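Local coordinates for soluble lytic transglycosylase B3 (Pseudomonas aeruginosa, PDB 5ANZ), which probably cleaves peptidoglycan as a lytic transglycosylase of the lysozyme-like SLT family, and carries a bound calcium ion, at residues Q204-I208 against S237-Y241; Y241-W247 against A322-Y326; E299-L304 against F314-F320. One frame throughout, in Å; residues are numbered along the deposited sequence.

Contact 1 of 3, residues Q204-I208 against S237-Y241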
ATOM      1  N   GLN A 204     -10.294  10.006  -5.411  1.00 16.60           N
ATOM      2  CA  GLN A 204      -9.873   9.020  -6.394  1.00 16.94           C
ATOM      3  C   GLN A 204      -8.481   8.520  -6.097  1.00 19.35           C
ATOM      4  O   GLN A 204      -8.148   7.377  -6.427  1.00 20.11           O
ATOM      5  CB  GLN A 204      -9.920   9.597  -7.799  1.00 19.83           C
ATOM      6  CG  GLN A 204     -11.300  10.131  -8.158  1.00 20.15           C
ATOM      7  CD  GLN A 204     -11.558  10.147  -9.636  1.00 30.96           C
ATOM      8  OE1 GLN A 204     -10.989   9.356 -10.383  1.00 29.09           O
ATOM      9  NE2 GLN A 204     -12.443  11.048 -10.077  1.00 28.50           N
ATOM     10  N   THR A 205      -7.675   9.372  -5.469  1.00 17.56           N
ATOM     11  CA  THR A 205      -6.291   9.015  -5.173  1.00 19.60           C
ATOM     12  C   THR A 205      -6.139   8.308  -3.816  1.00 20.56           C
ATOM     13  O   THR A 205      -5.097   7.712  -3.529  1.00 19.67           O
ATOM     14  CB  THR A 205      -5.408  10.271  -5.164  1.00 21.17           C
ATOM     15  OG1 THR A 205      -5.930  11.181  -4.194  1.00 21.80           O
ATOM     16  CG2 THR A 205      -5.423  10.942  -6.535  1.00 25.67           C
ATOM     17  N   GLN A 206      -7.160   8.425  -2.969  1.00 17.35           N
ATOM     18  CA  GLN A 206      -7.115   7.958  -1.577  1.00 16.48           C
ATOM     19  C   GLN A 206      -5.941   8.555  -0.808  1.00 19.58           C
ATOM     20  O   GLN A 206      -5.342   7.901   0.054  1.00 22.36           O
ATOM     21  CB  GLN A 206      -7.088   6.429  -1.527  1.00 18.91           C
ATOM     22  CG  GLN A 206      -8.392   5.819  -2.080  1.00 19.25           C
ATOM     23  CD  GLN A 206      -9.565   5.969  -1.117  1.00 19.55           C
ATOM     24  OE1 GLN A 206      -9.611   5.313  -0.063  1.00 23.62           O
ATOM     25  NE2 GLN A 206     -10.510   6.836  -1.466  1.00 18.86           N
ATOM     26  N   PHE A 207      -5.648   9.825  -1.102  1.00 16.90           N
ATOM     27  CA  PHE A 207      -4.723  10.615  -0.282  1.00 18.86           C
ATOM     28  C   PHE A 207      -5.332  10.945   1.080  1.00 19.53           C
ATOM     29  O   PHE A 207      -6.474  11.402   1.123  1.00 21.16           O
ATOM     30  CB  PHE A 207      -4.413  11.955  -0.941  1.00 17.98           C
ATOM     31  CG  PHE A 207      -3.463  11.911  -2.120  1.00 19.08           C
ATOM     32  CD1 PHE A 207      -2.824  10.744  -2.513  1.00 19.06           C
ATOM     33  CD2 PHE A 207      -3.183  13.101  -2.796  1.00 21.43           C
ATOM     34  CE1 PHE A 207      -1.923  10.767  -3.587  1.00 25.62           C
ATOM     35  CE2 PHE A 207      -2.279  13.137  -3.855  1.00 25.22           C
ATOM     36  CZ  PHE A 207      -1.650  11.977  -4.248  1.00 21.57           C
ATOM     37  N   ILE A 208      -4.583  10.808   2.175  1.00 20.14           N
ATOM     38  CA  ILE A 208      -5.017  11.428   3.432  1.00 20.35           C
ATOM     39  C   ILE A 208      -4.793  12.942   3.305  1.00 18.34           C
ATOM     40  O   ILE A 208      -4.026  13.390   2.457  1.00 20.78           O
ATOM     41  CB  ILE A 208      -4.269  10.859   4.655  1.00 23.98           C
ATOM     42  CG1 ILE A 208      -2.763  11.090   4.528  1.00 24.15           C
ATOM     43  CG2 ILE A 208      -4.564   9.371   4.822  1.00 29.09           C
ATOM     44  CD1 ILE A 208      -1.959  10.586   5.739  1.00 25.21           C
ATOM     45  N   SER A 237      -1.963  14.306  -9.659  1.00 17.63           N
ATOM     46  CA  SER A 237      -1.621  14.186  -8.250  1.00 17.09           C
ATOM     47  C   SER A 237      -0.932  12.858  -7.973  1.00 17.55           C
ATOM     48  O   SER A 237       0.067  12.802  -7.255  1.00 18.38           O
ATOM     49  CB  SER A 237      -2.871  14.328  -7.362  1.00 18.80           C
ATOM     50  OG  SER A 237      -3.456  15.608  -7.520  1.00 20.26           O
ATOM     51  N   THR A 238      -1.463  11.787  -8.552  1.00 17.71           N
ATOM     52  CA  THR A 238      -0.879  10.466  -8.376  1.00 17.92           C
ATOM     53  C   THR A 238       0.548  10.450  -8.896  1.00 17.81           C
ATOM     54  O   THR A 238       1.452   9.923  -8.241  1.00 17.38           O
ATOM     55  CB  THR A 238      -1.711   9.415  -9.102  1.00 17.83           C
ATOM     56  OG1 THR A 238      -3.040   9.433  -8.565  1.00 22.69           O
ATOM     57  CG2 THR A 238      -1.098   8.005  -8.931  1.00 19.30           C
ATOM     58  N   ALA A 239       0.744  11.033 -10.074  1.00 18.74           N
ATOM     59  CA  ALA A 239       2.061  11.058 -10.701  1.00 18.00           C
ATOM     60  C   ALA A 239       3.037  11.885  -9.877  1.00 17.98           C
ATOM     61  O   ALA A 239       4.191  11.514  -9.701  1.00 19.83           O
ATOM     62  CB  ALA A 239       1.964  11.621 -12.124  1.00 22.15           C
ATOM     63  N   ASN A 240       2.567  13.025  -9.389  1.00 17.34           N
ATOM     64  CA  ASN A 240       3.406  13.890  -8.567  1.00 18.50           C
ATOM     65  C   ASN A 240       3.912  13.148  -7.312  1.00 19.08           C
ATOM     66  O   ASN A 240       5.080  13.266  -6.912  1.00 20.76           O
ATOM     67  CB  ASN A 240       2.611  15.142  -8.177  1.00 18.28           C
ATOM     68  CG  ASN A 240       3.469  16.183  -7.524  1.00 21.88           C
ATOM     69  OD1 ASN A 240       4.538  16.506  -8.018  1.00 22.90           O
ATOM     70  ND2 ASN A 240       3.012  16.715  -6.403  1.00 27.70           N
ATOM     71  N   TYR A 241       3.032  12.375  -6.692  1.00 18.07           N
ATOM     72  CA  TYR A 241       3.383  11.616  -5.491  1.00 16.78           C
ATOM     73  C   TYR A 241       4.358  10.478  -5.841  1.00 21.25           C
ATOM     74  O   TYR A 241       5.346  10.254  -5.129  1.00 20.90           O
ATOM     75  CB  TYR A 241       2.113  11.071  -4.811  1.00 20.19           C
ATOM     76  CG  TYR A 241       2.346  10.400  -3.464  1.00 22.22           C
ATOM     77  CD1 TYR A 241       2.721   9.068  -3.379  1.00 30.75           C
ATOM     78  CD2 TYR A 241       2.181  11.106  -2.282  1.00 34.08           C
ATOM     79  CE1 TYR A 241       2.926   8.461  -2.151  1.00 34.20           C
ATOM     80  CE2 TYR A 241       2.389  10.508  -1.055  1.00 35.35           C
ATOM     81  CZ  TYR A 241       2.755   9.188  -0.994  1.00 33.31           C
ATOM     82  OH  TYR A 241       2.950   8.593   0.233  1.00 33.16           O
TER
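F207 holds CG beside its own backbone N (chi1 -75°), while Y241 sets CG anti to its N (chi1 -173°), and these torsions bring the end of the phenylalanine ring against the helix just where the tyrosine leaves it. The setting is the lysozyme-like SLT domain: residues 204-208 form an irregular run leading into helix 209-215, and residues 237-241 lie on helix 231-244. F207 CZ is 3.9 Å from Y241 CB, and the two rings are inclined at 41°, an oblique pairing with centroids 5.6 Å apart. The phenylalanine also meets the helix backbone: S237 O approaches the rim of the ring, almost level with it, 3.6 Å from F207 CZ, although this carbonyl is already engaged by the amide of Y241 one turn later. Beside it, S237 CB packs on F207 CE2 at 3.8 Å. From within its own segment, T205 OG1 sits over one face of the F207 ring, toward the rim, and takes a weak bond from F207 N. S237 OG turns from the ring and bonds to V217 N and D233 O; D233 is a calcium ligand, so the contact adjoins the EF-hand-like calcium loop. At the other end of the run, I208 occupies the N-cap position before helix 209-215 and belongs to the N-acetylglucosamine site, seen with sugar in another crystal structure of this protein but holding none here. The T205 and T238 side chains run antiparallel past one another, and the methyl T205 CG2 stops 3.5 Å from T238 OG1, a hydroxyl hydrogen-bonded to A234 O.

Contact 2 of 3, residues Y241-W247 against A322-Y326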
ATOM      1  N   TYR A 241       3.032  12.375  -6.692  1.00 18.07           N
ATOM      2  CA  TYR A 241       3.383  11.616  -5.491  1.00 16.78           C
ATOM      3  C   TYR A 241       4.358  10.478  -5.841  1.00 21.25           C
ATOM      4  O   TYR A 241       5.346  10.254  -5.129  1.00 20.90           O
ATOM      5  CB  TYR A 241       2.113  11.071  -4.811  1.00 20.19           C
ATOM      6  CG  TYR A 241       2.346  10.400  -3.464  1.00 22.22           C
ATOM      7  CD1 TYR A 241       2.721   9.068  -3.379  1.00 30.75           C
ATOM      8  CD2 TYR A 241       2.181  11.106  -2.282  1.00 34.08           C
ATOM      9  CE1 TYR A 241       2.926   8.461  -2.151  1.00 34.20           C
ATOM     10  CE2 TYR A 241       2.389  10.508  -1.055  1.00 35.35           C
ATOM     11  CZ  TYR A 241       2.755   9.188  -0.994  1.00 33.31           C
ATOM     12  OH  TYR A 241       2.950   8.593   0.233  1.00 33.16           O
ATOM     13  N   LEU A 242       4.110   9.778  -6.946  1.00 20.16           N
ATOM     14  CA  LEU A 242       5.065   8.744  -7.363  1.00 16.87           C
ATOM     15  C   LEU A 242       6.439   9.330  -7.674  1.00 18.36           C
ATOM     16  O   LEU A 242       7.472   8.721  -7.365  1.00 20.10           O
ATOM     17  CB  LEU A 242       4.546   7.979  -8.587  1.00 17.60           C
ATOM     18  CG  LEU A 242       3.424   6.988  -8.277  1.00 24.24           C
ATOM     19  CD1 LEU A 242       2.844   6.458  -9.605  1.00 26.38           C
ATOM     20  CD2 LEU A 242       3.905   5.812  -7.383  1.00 25.10           C
ATOM     21  N   LYS A 243       6.465  10.504  -8.298  1.00 17.45           N
ATOM     22  CA  LYS A 243       7.735  11.099  -8.667  1.00 20.01           C
ATOM     23  C   LYS A 243       8.469  11.525  -7.399  1.00 23.18           C
ATOM     24  O   LYS A 243       9.683  11.317  -7.290  1.00 23.50           O
ATOM     25  CB  LYS A 243       7.542  12.287  -9.626  1.00 19.40           C
ATOM     26  CG  LYS A 243       8.837  12.968 -10.095  1.00 25.42           C
ATOM     27  CD  LYS A 243       9.681  12.020 -10.988  1.00 27.94           C
ATOM     28  CE  LYS A 243      11.008  12.676 -11.422  1.00 39.91           C
ATOM     29  NZ  LYS A 243      10.827  13.798 -12.397  1.00 36.37           N
ATOM     30  N   ALA A 244       7.737  12.111  -6.448  1.00 21.12           N
ATOM     31  CA  ALA A 244       8.341  12.527  -5.173  1.00 22.04           C
ATOM     32  C   ALA A 244       8.879  11.312  -4.423  1.00 23.87           C
ATOM     33  O   ALA A 244       9.840  11.421  -3.652  1.00 26.88           O
ATOM     34  CB  ALA A 244       7.324  13.273  -4.309  1.00 23.50           C
ATOM     35  N   SER A 245       8.260  10.158  -4.667  1.00 22.80           N
ATOM     36  CA  SER A 245       8.623   8.898  -4.018  1.00 21.50           C
ATOM     37  C   SER A 245       9.758   8.177  -4.729  1.00 22.56           C
ATOM     38  O   SER A 245      10.165   7.095  -4.290  1.00 24.45           O
ATOM     39  CB  SER A 245       7.403   7.963  -3.939  1.00 25.44           C
ATOM     40  OG  SER A 245       6.365   8.520  -3.131  1.00 25.11           O
ATOM     41  N   GLY A 246      10.255   8.761  -5.824  1.00 24.34           N
ATOM     42  CA  GLY A 246      11.477   8.290  -6.466  1.00 24.70           C
ATOM     43  C   GLY A 246      11.327   7.589  -7.812  1.00 22.48           C
ATOM     44  O   GLY A 246      12.297   7.026  -8.333  1.00 22.81           O
ATOM     45  N   TRP A 247      10.135   7.631  -8.399  1.00 22.48           N
ATOM     46  CA  TRP A 247       9.924   6.989  -9.699  1.00 18.28           C
ATOM     47  C   TRP A 247      10.928   7.378 -10.761  1.00 20.60           C
ATOM     48  O   TRP A 247      11.185   8.569 -11.004  1.00 25.90           O
ATOM     49  CB  TRP A 247       8.520   7.322 -10.247  1.00 19.25           C
ATOM     50  CG  TRP A 247       8.110   6.357 -11.326  1.00 20.10           C
ATOM     51  CD1 TRP A 247       8.248   6.512 -12.684  1.00 21.40           C
ATOM     52  CD2 TRP A 247       7.524   5.075 -11.125  1.00 19.12           C
ATOM     53  NE1 TRP A 247       7.766   5.391 -13.336  1.00 22.70           N
ATOM     54  CE2 TRP A 247       7.318   4.496 -12.396  1.00 19.62           C
ATOM     55  CE3 TRP A 247       7.154   4.347  -9.988  1.00 22.51           C
ATOM     56  CZ2 TRP A 247       6.763   3.231 -12.560  1.00 21.37           C
ATOM     57  CZ3 TRP A 247       6.590   3.098 -10.151  1.00 22.67           C
ATOM     58  CH2 TRP A 247       6.405   2.548 -11.430  1.00 24.54           C
ATOM     59  N   ALA A 322       9.195   2.929  -4.568  1.00 23.65           N
ATOM     60  CA  ALA A 322       8.342   4.112  -4.731  1.00 21.40           C
ATOM     61  C   ALA A 322       6.869   3.769  -4.490  1.00 25.71           C
ATOM     62  O   ALA A 322       6.130   4.520  -3.852  1.00 27.57           O
ATOM     63  CB  ALA A 322       8.522   4.711  -6.134  1.00 23.50           C
ATOM     64  N   ILE A 323       6.439   2.639  -5.022  1.00 22.31           N
ATOM     65  CA  ILE A 323       5.065   2.217  -4.836  1.00 22.31           C
ATOM     66  C   ILE A 323       4.790   1.949  -3.359  1.00 23.93           C
ATOM     67  O   ILE A 323       3.714   2.240  -2.856  1.00 22.51           O
ATOM     68  CB  ILE A 323       4.767   0.966  -5.667  1.00 20.89           C
ATOM     69  CG1 ILE A 323       4.956   1.282  -7.155  1.00 19.02           C
ATOM     70  CG2 ILE A 323       3.357   0.452  -5.345  1.00 21.49           C
ATOM     71  CD1 ILE A 323       5.092   0.031  -8.025  1.00 21.00           C
ATOM     72  N   LEU A 324       5.782   1.434  -2.640  1.00 24.54           N
ATOM     73  CA  LEU A 324       5.591   1.148  -1.216  1.00 24.09           C
ATOM     74  C   LEU A 324       5.313   2.404  -0.399  1.00 30.37           C
ATOM     75  O   LEU A 324       4.732   2.341   0.695  1.00 28.47           O
ATOM     76  CB  LEU A 324       6.817   0.423  -0.663  1.00 23.67           C
ATOM     77  CG  LEU A 324       6.977  -1.034  -1.073  1.00 25.31           C
ATOM     78  CD1 LEU A 324       8.333  -1.538  -0.589  1.00 27.02           C
ATOM     79  CD2 LEU A 324       5.876  -1.866  -0.473  1.00 27.47           C
ATOM     80  N   LYS A 325       5.725   3.555  -0.916  1.00 27.77           N
ATOM     81  CA  LYS A 325       5.477   4.798  -0.198  1.00 28.22           C
ATOM     82  C   LYS A 325       3.998   5.177  -0.326  1.00 26.06           C
ATOM     83  O   LYS A 325       3.479   5.986   0.443  1.00 31.67           O
ATOM     84  CB  LYS A 325       6.387   5.915  -0.720  1.00 28.21           C
ATOM     85  CG  LYS A 325       7.867   5.644  -0.508  1.00 37.64           C
ATOM     86  CD  LYS A 325       8.704   6.848  -0.895  1.00 50.48           C
ATOM     87  CE  LYS A 325      10.159   6.693  -0.472  1.00 54.65           C
ATOM     88  NZ  LYS A 325      10.942   5.851  -1.415  1.00 55.49           N
ATOM     89  N   TYR A 326       3.313   4.574  -1.295  1.00 29.48           N
ATOM     90  CA  TYR A 326       1.895   4.834  -1.511  1.00 29.58           C
ATOM     91  C   TYR A 326       1.092   3.955  -0.549  1.00 32.51           C
ATOM     92  O   TYR A 326       0.126   4.408   0.081  1.00 39.93           O
ATOM     93  CB  TYR A 326       1.502   4.572  -2.994  1.00 28.39           C
ATOM     94  CG  TYR A 326       0.386   5.454  -3.509  1.00 26.45           C
ATOM     95  CD1 TYR A 326      -0.900   5.307  -3.034  1.00 32.22           C
ATOM     96  CD2 TYR A 326       0.622   6.450  -4.465  1.00 28.83           C
ATOM     97  CE1 TYR A 326      -1.921   6.117  -3.478  1.00 36.00           C
ATOM     98  CE2 TYR A 326      -0.409   7.278  -4.918  1.00 27.22           C
ATOM     99  CZ  TYR A 326      -1.673   7.098  -4.419  1.00 33.30           C
ATOM    100  OH  TYR A 326      -2.716   7.885  -4.861  1.00 34.28           O
TER
HETATM  101  O   HOH W   1       4.337   6.537  -4.167  1.00 46.87           O
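Y241 OH reaches across and donates to K325 O at 2.7 Å from above the carbonyl plane, 47° out of it. A second bond runs the opposite way: K325 bends at its last torsion (chi4 80°), bringing NZ to S245 O at 3.2 Å. The lysine CD presses tightly on S245 CB at 3.5 Å. Two donors of S245 share Y241 O, its OG at 2.8 Å and its backbone N, arriving from opposite faces of the carbonyl plane. A water donates both to S245 OG and to A322 O, so this serine hydroxyl is gripped as donor and as acceptor. The helix ends in a Schellman motif at G246, with W247 N bonded back to L242 O. A322 CB packs 3.4 Å from S245 O. The Y241 and Y326 rings meet obliquely, planes at 70°, with Y241 CD1 3.5 Å from Y326 CD2. Outside partners meet two other polar ends: Y326 OH, in the sugar-binding site, bonds to T205 O, and W247 NE1 to D133. Thus the end of helix 231-244 abuts that of helix 318-324, while W247 and I323, side by side, extend to helix 134-145 and I323 also to helix 330-343.

Contact 3 of 3, residues E299-L304 against F314-F320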
ATOM      1  N   GLU A 299      21.710  -1.693 -11.403  1.00 43.12           N
ATOM      2  CA  GLU A 299      20.566  -1.294 -10.582  1.00 39.18           C
ATOM      3  C   GLU A 299      20.412  -2.132  -9.314  1.00 36.00           C
ATOM      4  O   GLU A 299      20.507  -3.364  -9.351  1.00 40.71           O
ATOM      5  CB  GLU A 299      19.268  -1.379 -11.396  1.00 35.22           C
ATOM      6  CG  GLU A 299      19.103  -0.269 -12.407  1.00 43.52           C
ATOM      7  CD  GLU A 299      19.041   1.095 -11.750  1.00 49.55           C
ATOM      8  OE1 GLU A 299      18.489   1.202 -10.629  1.00 49.80           O
ATOM      9  OE2 GLU A 299      19.554   2.061 -12.345  1.00 48.66           O
ATOM     10  N   GLN A 300      20.140  -1.460  -8.200  1.00 31.23           N
ATOM     11  CA  GLN A 300      19.982  -2.145  -6.926  1.00 34.74           C
ATOM     12  C   GLN A 300      18.634  -2.842  -6.859  1.00 36.25           C
ATOM     13  O   GLN A 300      17.603  -2.267  -7.213  1.00 35.22           O
ATOM     14  CB  GLN A 300      20.118  -1.169  -5.760  1.00 35.89           C
ATOM     15  CG  GLN A 300      21.492  -0.547  -5.633  1.00 41.55           C
ATOM     16  CD  GLN A 300      22.531  -1.532  -5.151  1.00 48.06           C
ATOM     17  OE1 GLN A 300      22.227  -2.441  -4.383  1.00 42.41           O
ATOM     18  NE2 GLN A 300      23.766  -1.358  -5.601  1.00 51.73           N
ATOM     19  N   ALA A 301      18.637  -4.088  -6.407  1.00 27.33           N
ATOM     20  CA  ALA A 301      17.378  -4.825  -6.305  1.00 26.10           C
ATOM     21  C   ALA A 301      17.339  -5.697  -5.059  1.00 24.21           C
ATOM     22  O   ALA A 301      18.378  -6.097  -4.543  1.00 27.98           O
ATOM     23  CB  ALA A 301      17.161  -5.673  -7.564  1.00 29.45           C
ATOM     24  N   SER A 302      16.130  -5.994  -4.593  1.00 24.71           N
ATOM     25  CA  SER A 302      15.893  -6.896  -3.471  1.00 25.72           C
ATOM     26  C   SER A 302      15.108  -8.103  -3.951  1.00 25.18           C
ATOM     27  O   SER A 302      14.365  -8.007  -4.932  1.00 21.64           O
ATOM     28  CB  SER A 302      15.112  -6.202  -2.350  1.00 29.29           C
ATOM     29  OG  SER A 302      15.823  -5.079  -1.860  1.00 35.90           O
ATOM     30  N   LEU A 303      15.272  -9.220  -3.247  1.00 24.63           N
ATOM     31  CA  LEU A 303      14.544 -10.454  -3.548  1.00 24.41           C
ATOM     32  C   LEU A 303      13.251 -10.555  -2.741  1.00 27.77           C
ATOM     33  O   LEU A 303      13.265 -10.491  -1.505  1.00 29.59           O
ATOM     34  CB  LEU A 303      15.430 -11.670  -3.270  1.00 27.31           C
ATOM     35  CG  LEU A 303      14.728 -13.027  -3.295  1.00 30.31           C
ATOM     36  CD1 LEU A 303      14.239 -13.337  -4.690  1.00 33.17           C
ATOM     37  CD2 LEU A 303      15.687 -14.112  -2.803  1.00 37.19           C
ATOM     38  N   LEU A 304      12.129 -10.695  -3.451  1.00 24.25           N
ATOM     39  CA  LEU A 304      10.829 -10.866  -2.822  1.00 22.81           C
ATOM     40  C   LEU A 304      10.267 -12.280  -3.036  1.00 26.50           C
ATOM     41  O   LEU A 304      10.186 -12.759  -4.172  1.00 26.84           O
ATOM     42  CB  LEU A 304       9.855  -9.825  -3.371  1.00 23.18           C
ATOM     43  CG  LEU A 304       8.414  -9.791  -2.870  1.00 25.53           C
ATOM     44  CD1 LEU A 304       8.324  -9.299  -1.435  1.00 28.42           C
ATOM     45  CD2 LEU A 304       7.603  -8.902  -3.796  1.00 27.80           C
ATOM     46  N   PHE A 314      10.704 -12.775  -7.056  1.00 21.16           N
ATOM     47  CA  PHE A 314      10.816 -11.553  -7.840  1.00 21.68           C
ATOM     48  C   PHE A 314      12.040 -10.771  -7.414  1.00 23.55           C
ATOM     49  O   PHE A 314      12.356 -10.746  -6.227  1.00 26.46           O
ATOM     50  CB  PHE A 314       9.570 -10.679  -7.653  1.00 22.54           C
ATOM     51  CG  PHE A 314       8.300 -11.348  -8.081  1.00 21.01           C
ATOM     52  CD1 PHE A 314       7.599 -12.158  -7.204  1.00 21.43           C
ATOM     53  CD2 PHE A 314       7.808 -11.168  -9.354  1.00 24.40           C
ATOM     54  CE1 PHE A 314       6.422 -12.779  -7.599  1.00 27.00           C
ATOM     55  CE2 PHE A 314       6.625 -11.796  -9.757  1.00 25.39           C
ATOM     56  CZ  PHE A 314       5.935 -12.599  -8.870  1.00 25.21           C
ATOM     57  N   LEU A 315      12.721 -10.126  -8.358  1.00 21.25           N
ATOM     58  CA  LEU A 315      13.676  -9.086  -7.978  1.00 23.50           C
ATOM     59  C   LEU A 315      12.930  -7.776  -8.081  1.00 24.80           C
ATOM     60  O   LEU A 315      12.308  -7.520  -9.106  1.00 24.03           O
ATOM     61  CB  LEU A 315      14.910  -9.067  -8.873  1.00 24.44           C
ATOM     62  CG  LEU A 315      15.880 -10.209  -8.604  1.00 27.54           C
ATOM     63  CD1 LEU A 315      17.065 -10.130  -9.544  1.00 29.12           C
ATOM     64  CD2 LEU A 315      16.334 -10.149  -7.148  1.00 30.29           C
ATOM     65  N   VAL A 316      12.981  -6.950  -7.039  1.00 21.11           N
ATOM     66  CA  VAL A 316      12.251  -5.688  -7.089  1.00 20.30           C
ATOM     67  C   VAL A 316      13.212  -4.509  -6.975  1.00 22.17           C
ATOM     68  O   VAL A 316      14.183  -4.530  -6.219  1.00 23.80           O
ATOM     69  CB  VAL A 316      11.160  -5.615  -6.015  1.00 19.59           C
ATOM     70  CG1 VAL A 316      10.129  -6.717  -6.261  1.00 21.91           C
ATOM     71  CG2 VAL A 316      11.738  -5.733  -4.606  1.00 20.27           C
ATOM     72  N   LEU A 317      12.946  -3.511  -7.804  1.00 22.15           N
ATOM     73  CA  LEU A 317      13.878  -2.414  -8.009  1.00 21.50           C
ATOM     74  C   LEU A 317      13.350  -1.159  -7.342  1.00 21.44           C
ATOM     75  O   LEU A 317      12.372  -1.192  -6.605  1.00 21.16           O
ATOM     76  CB  LEU A 317      14.113  -2.164  -9.497  1.00 23.51           C
ATOM     77  CG  LEU A 317      15.128  -3.077 -10.201  1.00 28.83           C
ATOM     78  CD1 LEU A 317      14.635  -4.490 -10.224  1.00 28.46           C
ATOM     79  CD2 LEU A 317      15.431  -2.567 -11.617  1.00 38.32           C
ATOM     80  N   HIS A 318      14.033  -0.056  -7.611  1.00 25.87           N
ATOM     81  CA  HIS A 318      13.730   1.209  -6.968  1.00 23.16           C
ATOM     82  C   HIS A 318      12.267   1.616  -7.123  1.00 21.87           C
ATOM     83  O   HIS A 318      11.668   2.121  -6.170  1.00 23.75           O
ATOM     84  CB  HIS A 318      14.640   2.300  -7.535  1.00 28.87           C
ATOM     85  CG  HIS A 318      14.654   3.556  -6.720  1.00 38.24           C
ATOM     86  ND1 HIS A 318      15.075   3.587  -5.411  1.00 38.22           N
ATOM     87  CD2 HIS A 318      14.297   4.828  -7.034  1.00 50.12           C
ATOM     88  CE1 HIS A 318      14.976   4.823  -4.947  1.00 46.93           C
ATOM     89  NE2 HIS A 318      14.507   5.591  -5.912  1.00 50.29           N
ATOM     90  N   ASN A 319      11.687   1.389  -8.303  1.00 20.17           N
ATOM     91  CA  ASN A 319      10.306   1.826  -8.516  1.00 19.03           C
ATOM     92  C   ASN A 319       9.317   1.038  -7.657  1.00 20.44           C
ATOM     93  O   ASN A 319       8.245   1.537  -7.315  1.00 20.87           O
ATOM     94  CB  ASN A 319       9.926   1.742 -10.001  1.00 20.92           C
ATOM     95  CG  ASN A 319      10.500   2.897 -10.820  1.00 19.67           C
ATOM     96  OD1 ASN A 319      11.023   3.869 -10.275  1.00 20.85           O
ATOM     97  ND2 ASN A 319      10.391   2.801 -12.133  1.00 20.94           N
ATOM     98  N   PHE A 320       9.681  -0.193  -7.289  1.00 18.99           N
ATOM     99  CA  PHE A 320       8.897  -0.945  -6.303  1.00 21.01           C
ATOM    100  C   PHE A 320       8.901  -0.212  -4.960  1.00 20.53           C
ATOM    101  O   PHE A 320       7.874  -0.104  -4.293  1.00 20.41           O
ATOM    102  CB  PHE A 320       9.458  -2.367  -6.146  1.00 22.95           C
ATOM    103  CG  PHE A 320       8.572  -3.295  -5.360  1.00 18.52           C
ATOM    104  CD1 PHE A 320       7.550  -3.983  -5.996  1.00 19.74           C
ATOM    105  CD2 PHE A 320       8.796  -3.520  -4.012  1.00 21.81           C
ATOM    106  CE1 PHE A 320       6.743  -4.868  -5.296  1.00 20.03           C
ATOM    107  CE2 PHE A 320       7.993  -4.408  -3.299  1.00 23.09           C
ATOM    108  CZ  PHE A 320       6.961  -5.080  -3.955  1.00 20.68           C
TER
HETATM  109  O   HOH W   2      16.698  -0.113  -8.734  1.00 32.88           O
HETATM  110  O   HOH W   3      14.761  -2.690  -4.005  1.00 39.16           O
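L304 pushes its CD2 methyl into a hollow formed by V316 and F320, the principal knob of this beta hairpin and the helix that follows it. Its CG stands opposite the backbone N (chi1 180°), and from there CD2 comes 3.9 Å from F320 CZ and 4.2 Å from V316 CG1. The leucine and phenylalanine side chains cross at about a right angle. V316 CG1 in turn sits over the centre of the F320 ring, so the valine fills the space between the strand and the first turn of helix 318-324. On this face the row continues with F314, whose CB packs beside that of L304 while L304 O lies at its ring edge, and with S302, whose CB is 4.1 Å from V316 CG2. S302 OG is hydrogen-bonded to I272 O, with L270 O as a second acceptor nearby. L303 and L315 are on the other face. Small A301 admits two leucines: its CB lies 3.9 Å from L317 CD1 and 4.3 Å from L315 CB. L315 CD2 comes 3.7 Å from S302 O and also approaches L303 CB, and L317 CD2 meets E299 CB at 4.0 Å. Four backbone bonds couple the strands, two in the S302-V316 pair and two in L304-F314; V316 N to S302 O is the shortest at 2.7 Å. After L317, the N-cap residue, the chain turns into helix 318-324, and a water joins E299 OE1, Q300 O and H318 N. In the five-stranded antiparallel sheet the hairpin lies between strands 274-275 and 254-258; helix 276-280 covers the face of L303 and L315, and helix 330-343 packs on L304 and F314 and also touches F320.

How the contacts relate
Contacts 1 and 2 are consecutive along helix 231-244, share Y241, and have centres about 10 Å apart. Y326 ties them together: besides its bond to T205, its OH lies 3.2 Å from F207 CE1. Between them they hold I208 and Y326, and Y241 is close to T211, so all three residues of the N-acetylglucosamine site border this pair. Contact 3 falls, along the chain, between the two segments of contact 2 and adjoins it through helix 318-324, with centres about 14 Å apart; they meet where G246 O lies 3.2 Å from H318 CD2. From contact 1, contact 3 is about 23 Å away between centres, and its F320 side chain is about 11 Å from that of Y326.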